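Local atomic coordinates of 2',5'-phosphodiesterase 12 (Homo sapiens, PDB entry 4Z0V), a protein that belongs to the endonuclease/exonuclease/phosphatase family and carries an additional N-terminal domain related to E-set folds. Residues A[226-231]-A[266-271]; A[8-13]-A[81-86]. One frame throughout, in Å; residues are numbered along the deposited sequence.

Interaction 1 of 2, residues A[226-231]-A[266-271]; sequences SQHDIS and LQVSVL
Val270 reaches the imidazole of His228 obliquely, its CG2 3.9 Å from CD2; a chi1 of -50°, placing His228 CG opposite its carbonyl carbon, carries the ring there. Val312 and Leu316 of helix 295-316 pack on the same side chain. NE2 of that ring is 2.7 Å from Ser226 OG, a hydrogen bond within 226-231, and Tyr317 is a second partner of the serine hydroxyl. The other flat group, the Asp229 carboxylate, runs alongside the Gln267 side chain in the same direction, their planes 60° apart.

Both belong to the break in strand 222-231, which otherwise pairs antiparallel with 265-273 in a sheet of the endonuclease/exonuclease/phosphatase fold. Regular pairing flanks the break: Val270 N gives Ser226 O a nearly straight bond of 2.9 Å, and Ile230 and Leu266 exchange two backbone bonds. On the sheet face that also carries Ser226 and Val270, Ile230 CG1 packs 3.8 Å from Leu266 CB.

Inside the break His228 N still reaches Val268 O, but His228 O is hydrogen-bonded to His308 NE2. Asp229 OD1 accepts Val268 N instead, at 2.9 Å, on its anti side and 29° out of the carboxylate plane. OD2 forms a salt bridge with Arg206. Gln267 OE1 is hydrogen-bonded to Thr215 and Asn285. Water 1 joins Asp229 OD1 to Gln227 NE2 and Ser269 OG; water 2 links Asp229 OD2 to Gln267 NE2.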
loop_
_atom_site.group_PDB
_atom_site.type_symbol
_atom_site.label_atom_id
_atom_site.label_comp_id
_atom_site.label_asym_id
_atom_site.label_seq_id
_atom_site.Cartn_x
_atom_site.Cartn_y
_atom_site.Cartn_z
ATOM N N SER A 226 -5.505 -1.436 -18.053
ATOM C CA SER A 226 -6.169 -2.717 -17.838
ATOM C C SER A 226 -5.714 -3.375 -16.544
ATOM O O SER A 226 -4.717 -2.964 -15.946
ATOM C CB SER A 226 -5.862 -3.646 -19.015
ATOM O OG SER A 226 -4.465 -3.828 -19.127
ATOM N N GLN A 227 -6.473 -4.393 -16.101
ATOM C CA GLN A 227 -6.166 -5.087 -14.843
ATOM C C GLN A 227 -6.122 -6.584 -15.096
ATOM O O GLN A 227 -6.873 -7.109 -15.929
ATOM C CB GLN A 227 -7.185 -4.751 -13.751
ATOM C CG GLN A 227 -7.246 -3.252 -13.411
ATOM C CD GLN A 227 -8.400 -2.980 -12.495
ATOM O OE1 GLN A 227 -9.470 -2.557 -12.935
ATOM N NE2 GLN A 227 -8.214 -3.247 -11.199
ATOM N N HIS A 228 -5.199 -7.275 -14.421
ATOM C CA HIS A 228 -4.986 -8.701 -14.692
ATOM C C HIS A 228 -4.750 -9.463 -13.376
ATOM O O HIS A 228 -3.792 -10.223 -13.227
ATOM C CB HIS A 228 -3.798 -8.844 -15.659
ATOM C CG HIS A 228 -3.917 -7.962 -16.872
ATOM N ND1 HIS A 228 -4.581 -8.387 -18.008
ATOM C CD2 HIS A 228 -3.497 -6.687 -17.064
ATOM C CE1 HIS A 228 -4.528 -7.371 -18.861
ATOM N NE2 HIS A 228 -3.903 -6.324 -18.331
ATOM N N ASP A 229 -5.616 -9.230 -12.405
ATOM C CA ASP A 229 -5.448 -9.873 -11.096
ATOM C C ASP A 229 -5.724 -11.369 -11.138
ATOM O O ASP A 229 -6.591 -11.841 -11.884
ATOM C CB ASP A 229 -6.380 -9.259 -10.055
ATOM C CG ASP A 229 -6.291 -7.762 -9.855
ATOM O OD1 ASP A 229 -5.321 -7.122 -10.385
ATOM O OD2 ASP A 229 -7.134 -7.233 -9.147
ATOM N N ILE A 230 -5.011 -12.117 -10.307
ATOM C CA ILE A 230 -5.254 -13.561 -10.217
ATOM C C ILE A 230 -5.173 -14.033 -8.782
ATOM O O ILE A 230 -4.551 -13.381 -7.941
ATOM C CB ILE A 230 -4.261 -14.412 -11.078
ATOM C CG1 ILE A 230 -2.770 -14.155 -10.682
ATOM C CG2 ILE A 230 -4.493 -14.251 -12.607
ATOM C CD1 ILE A 230 -1.728 -15.277 -11.157
ATOM N N SER A 231 -5.771 -15.214 -8.523
ATOM C CA SER A 231 -5.517 -16.014 -7.341
ATOM C C SER A 231 -4.468 -17.025 -7.798
ATOM O O SER A 231 -4.659 -17.603 -8.871
ATOM C CB SER A 231 -6.786 -16.706 -6.851
ATOM O OG SER A 231 -7.653 -15.735 -6.284
ATOM N N LEU A 266 -2.514 -11.988 -6.479
ATOM C CA LEU A 266 -1.597 -11.123 -7.215
ATOM C C LEU A 266 -2.400 -10.062 -7.920
ATOM O O LEU A 266 -3.296 -10.374 -8.704
ATOM C CB LEU A 266 -0.815 -11.953 -8.250
ATOM C CG LEU A 266 0.153 -11.129 -9.139
ATOM C CD1 LEU A 266 1.287 -10.512 -8.297
ATOM C CD2 LEU A 266 0.721 -11.992 -10.253
ATOM N N GLN A 267 -2.087 -8.821 -7.657
ATOM C CA GLN A 267 -2.779 -7.707 -8.303
ATOM C C GLN A 267 -1.874 -7.200 -9.416
ATOM O O GLN A 267 -0.663 -7.021 -9.209
ATOM C CB GLN A 267 -3.058 -6.646 -7.240
ATOM C CG GLN A 267 -3.673 -5.346 -7.742
ATOM C CD GLN A 267 -3.991 -4.456 -6.554
ATOM O OE1 GLN A 267 -3.101 -4.087 -5.763
ATOM N NE2 GLN A 267 -5.272 -4.153 -6.380
ATOM N N VAL A 268 -2.422 -7.023 -10.611
ATOM C CA VAL A 268 -1.623 -6.561 -11.727
ATOM C C VAL A 268 -2.397 -5.450 -12.408
ATOM O O VAL A 268 -3.553 -5.657 -12.812
ATOM C CB VAL A 268 -1.224 -7.673 -12.728
ATOM C CG1 VAL A 268 -0.440 -7.088 -13.902
ATOM C CG2 VAL A 268 -0.417 -8.800 -12.063
ATOM N N SER A 269 -1.732 -4.320 -12.589
ATOM C CA SER A 269 -2.335 -3.154 -13.249
ATOM C C SER A 269 -1.382 -2.619 -14.304
ATOM O O SER A 269 -0.215 -2.362 -13.993
ATOM C CB SER A 269 -2.624 -2.071 -12.212
ATOM O OG SER A 269 -3.277 -2.604 -11.067
ATOM N N VAL A 270 -1.871 -2.403 -15.524
ATOM C CA VAL A 270 -1.019 -1.837 -16.567
ATOM C C VAL A 270 -1.361 -0.361 -16.672
ATOM O O VAL A 270 -2.515 -0.025 -16.910
ATOM C CB VAL A 270 -1.179 -2.579 -17.910
ATOM C CG1 VAL A 270 -0.432 -1.841 -19.028
ATOM C CG2 VAL A 270 -0.676 -4.027 -17.786
ATOM N N LEU A 271 -0.346 0.509 -16.509
ATOM C CA LEU A 271 -0.519 1.957 -16.529
ATOM C C LEU A 271 0.079 2.563 -17.763
ATOM O O LEU A 271 1.082 2.069 -18.293
ATOM C CB LEU A 271 0.164 2.604 -15.292
ATOM C CG LEU A 271 -0.198 2.050 -13.908
ATOM C CD1 LEU A 271 0.596 2.752 -12.839
ATOM C CD2 LEU A 271 -1.714 2.190 -13.627
HETATM O O HOH W 1 -5.520 -4.342 -10.672
HETATM O O HOH W 2 -7.219 -4.752 -8.337
#

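Interaction 2 of 2, residues A[8-13]-A[81-86]; sequences PAFTEL and CTPGDG
Phe10 is clasped between Pro83 and Cys81, whose side chains approach its ring from opposite sides. The setting is the N-terminal domain, an E-set relative built here of beta strands: strand 9-14 pairs with strand 28-32, strand 77-82 belongs to a separate four-stranded antiparallel sheet, and this contact packs one against the other with no hydrogen bond passing between 8-13 and 81-86.

Two contacts involve the pi system. Pro83 CB lies over one face of the Phe10 ring, 4.1 Å from the centroid and 27° off the normal, a CH-pi contact. Toward the other face comes Cys81 SG, 4.3 Å from the same centroid but oblique, a sulfur-aromatic contact. With CG anti to the carbonyl carbon (chi1 -71°), Phe10 sends its ring across to the second strand.

Apolar packing extends the contact in both directions. Phe10 CE2 is 3.7 Å from Cys81 CB, and Leu31 of strand 28-32 touches both Phe10 and Pro83. At one end the Pro8 and Pro83 rings meet, CB to CB at 3.9 Å, and Pro8 CG rests near the backbone N and the carboxylate carbon of Asp85. That carboxylate is turned to the local chain, its OD1 hydrogen-bonded to the backbone N atoms of Gln87 and Arg88. At the other end both methyls of Leu13 bear on one sulfur, with CD1 at 3.5 Å and CD2 at 3.6 Å from Cys81 SG.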
loop_
_atom_site.group_PDB
_atom_site.type_symbol
_atom_site.label_atom_id
_atom_site.label_comp_id
_atom_site.label_asym_id
_atom_site.label_seq_id
_atom_site.Cartn_x
_atom_site.Cartn_y
_atom_site.Cartn_z
ATOM N N PRO A 8 -24.892 18.403 -10.226
ATOM C CA PRO A 8 -23.774 17.981 -9.367
ATOM C C PRO A 8 -24.282 17.749 -7.946
ATOM O O PRO A 8 -25.062 18.551 -7.434
ATOM C CB PRO A 8 -22.787 19.158 -9.456
ATOM C CG PRO A 8 -23.203 19.922 -10.685
ATOM C CD PRO A 8 -24.676 19.768 -10.750
ATOM N N ALA A 9 -23.935 16.601 -7.364
ATOM C CA ALA A 9 -24.384 16.224 -6.024
ATOM C C ALA A 9 -23.388 15.297 -5.354
ATOM O O ALA A 9 -22.810 14.443 -6.015
ATOM C CB ALA A 9 -25.759 15.557 -6.088
ATOM N N PHE A 10 -23.146 15.509 -4.051
ATOM C CA PHE A 10 -22.276 14.660 -3.238
ATOM C C PHE A 10 -23.128 13.487 -2.757
ATOM O O PHE A 10 -24.067 13.712 -1.998
ATOM C CB PHE A 10 -21.639 15.434 -2.040
ATOM C CG PHE A 10 -20.580 16.462 -2.370
ATOM C CD1 PHE A 10 -19.320 16.071 -2.812
ATOM C CD2 PHE A 10 -20.822 17.817 -2.188
ATOM C CE1 PHE A 10 -18.346 17.023 -3.137
ATOM C CE2 PHE A 10 -19.845 18.768 -2.502
ATOM C CZ PHE A 10 -18.615 18.367 -2.979
ATOM N N THR A 11 -22.858 12.255 -3.257
ATOM C CA THR A 11 -23.573 11.029 -2.863
ATOM C C THR A 11 -23.108 10.583 -1.478
ATOM O O THR A 11 -23.869 9.967 -0.725
ATOM C CB THR A 11 -23.380 9.916 -3.885
ATOM O OG1 THR A 11 -21.985 9.644 -4.036
ATOM C CG2 THR A 11 -24.000 10.246 -5.223
ATOM N N GLU A 12 -21.842 10.880 -1.155
ATOM C CA GLU A 12 -21.252 10.575 0.143
ATOM C C GLU A 12 -20.470 11.797 0.553
ATOM O O GLU A 12 -19.813 12.406 -0.288
ATOM C CB GLU A 12 -20.359 9.309 0.103
ATOM C CG GLU A 12 -21.089 8.032 -0.279
ATOM C CD GLU A 12 -20.268 6.761 -0.289
ATOM O OE1 GLU A 12 -19.362 6.632 -1.146
ATOM O OE2 GLU A 12 -20.559 5.872 0.543
ATOM N N LEU A 13 -20.659 12.225 1.786
ATOM C CA LEU A 13 -19.975 13.365 2.393
ATOM C C LEU A 13 -19.779 12.949 3.815
ATOM O O LEU A 13 -20.781 12.769 4.531
ATOM C CB LEU A 13 -20.777 14.672 2.223
ATOM C CG LEU A 13 -20.021 15.934 2.590
ATOM C CD1 LEU A 13 -18.893 16.188 1.626
ATOM C CD2 LEU A 13 -20.937 17.120 2.606
ATOM N N CYS A 81 -19.123 22.624 1.348
ATOM C CA CYS A 81 -18.734 22.251 0.001
ATOM C C CYS A 81 -19.900 22.385 -0.953
ATOM O O CYS A 81 -21.024 22.001 -0.628
ATOM C CB CYS A 81 -18.103 20.869 -0.060
ATOM S SG CYS A 81 -18.922 19.643 0.959
ATOM N N THR A 82 -19.623 22.986 -2.098
ATOM C CA THR A 82 -20.590 23.202 -3.187
ATOM C C THR A 82 -20.155 22.345 -4.365
ATOM O O THR A 82 -19.080 22.597 -4.909
ATOM C CB THR A 82 -20.700 24.685 -3.563
ATOM O OG1 THR A 82 -21.160 25.411 -2.435
ATOM C CG2 THR A 82 -21.713 24.918 -4.692
ATOM N N PRO A 83 -20.958 21.325 -4.748
ATOM C CA PRO A 83 -20.569 20.463 -5.875
ATOM C C PRO A 83 -20.724 21.217 -7.191
ATOM O O PRO A 83 -21.699 21.950 -7.345
ATOM C CB PRO A 83 -21.556 19.290 -5.778
ATOM C CG PRO A 83 -22.771 19.859 -5.130
ATOM C CD PRO A 83 -22.276 20.942 -4.196
ATOM N N GLY A 84 -19.768 21.045 -8.094
ATOM C CA GLY A 84 -19.795 21.701 -9.397
ATOM C C GLY A 84 -19.295 20.777 -10.488
ATOM O O GLY A 84 -18.589 19.795 -10.207
ATOM N N ASP A 85 -19.656 21.089 -11.740
ATOM C CA ASP A 85 -19.221 20.271 -12.882
ATOM C C ASP A 85 -18.464 21.081 -13.948
ATOM O O ASP A 85 -18.196 20.571 -15.039
ATOM C CB ASP A 85 -20.427 19.548 -13.500
ATOM C CG ASP A 85 -21.448 20.431 -14.184
ATOM O OD1 ASP A 85 -21.243 21.666 -14.221
ATOM O OD2 ASP A 85 -22.461 19.893 -14.665
ATOM N N GLY A 86 -18.150 22.332 -13.635
ATOM C CA GLY A 86 -17.459 23.224 -14.558
ATOM C C GLY A 86 -18.400 24.120 -15.331
ATOM O O GLY A 86 -17.950 25.028 -16.015
#

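The two contacts come one after the other along the chain, interaction 2 closing before interaction 1 opens; interaction 2 lies in the N-terminal domain and interaction 1 in the endonuclease/exonuclease/phosphatase part. Their centres are 31 Å apart and their nearest atoms about 18 Å, so they do not touch, and they share no sheet. Interaction 2 joins separate sheets, with no helix in the 67 residues between its segments. Interaction 1 pairs strand 222-231 with its neighbour 265-273 inside one mixed sheet, and its 34 intervening residues are largely helical. The two contacts thus belong to different parts of the single chain, one built by side-chain packing between sheets, the other mainly by hydrogen bonds between neighbouring strands.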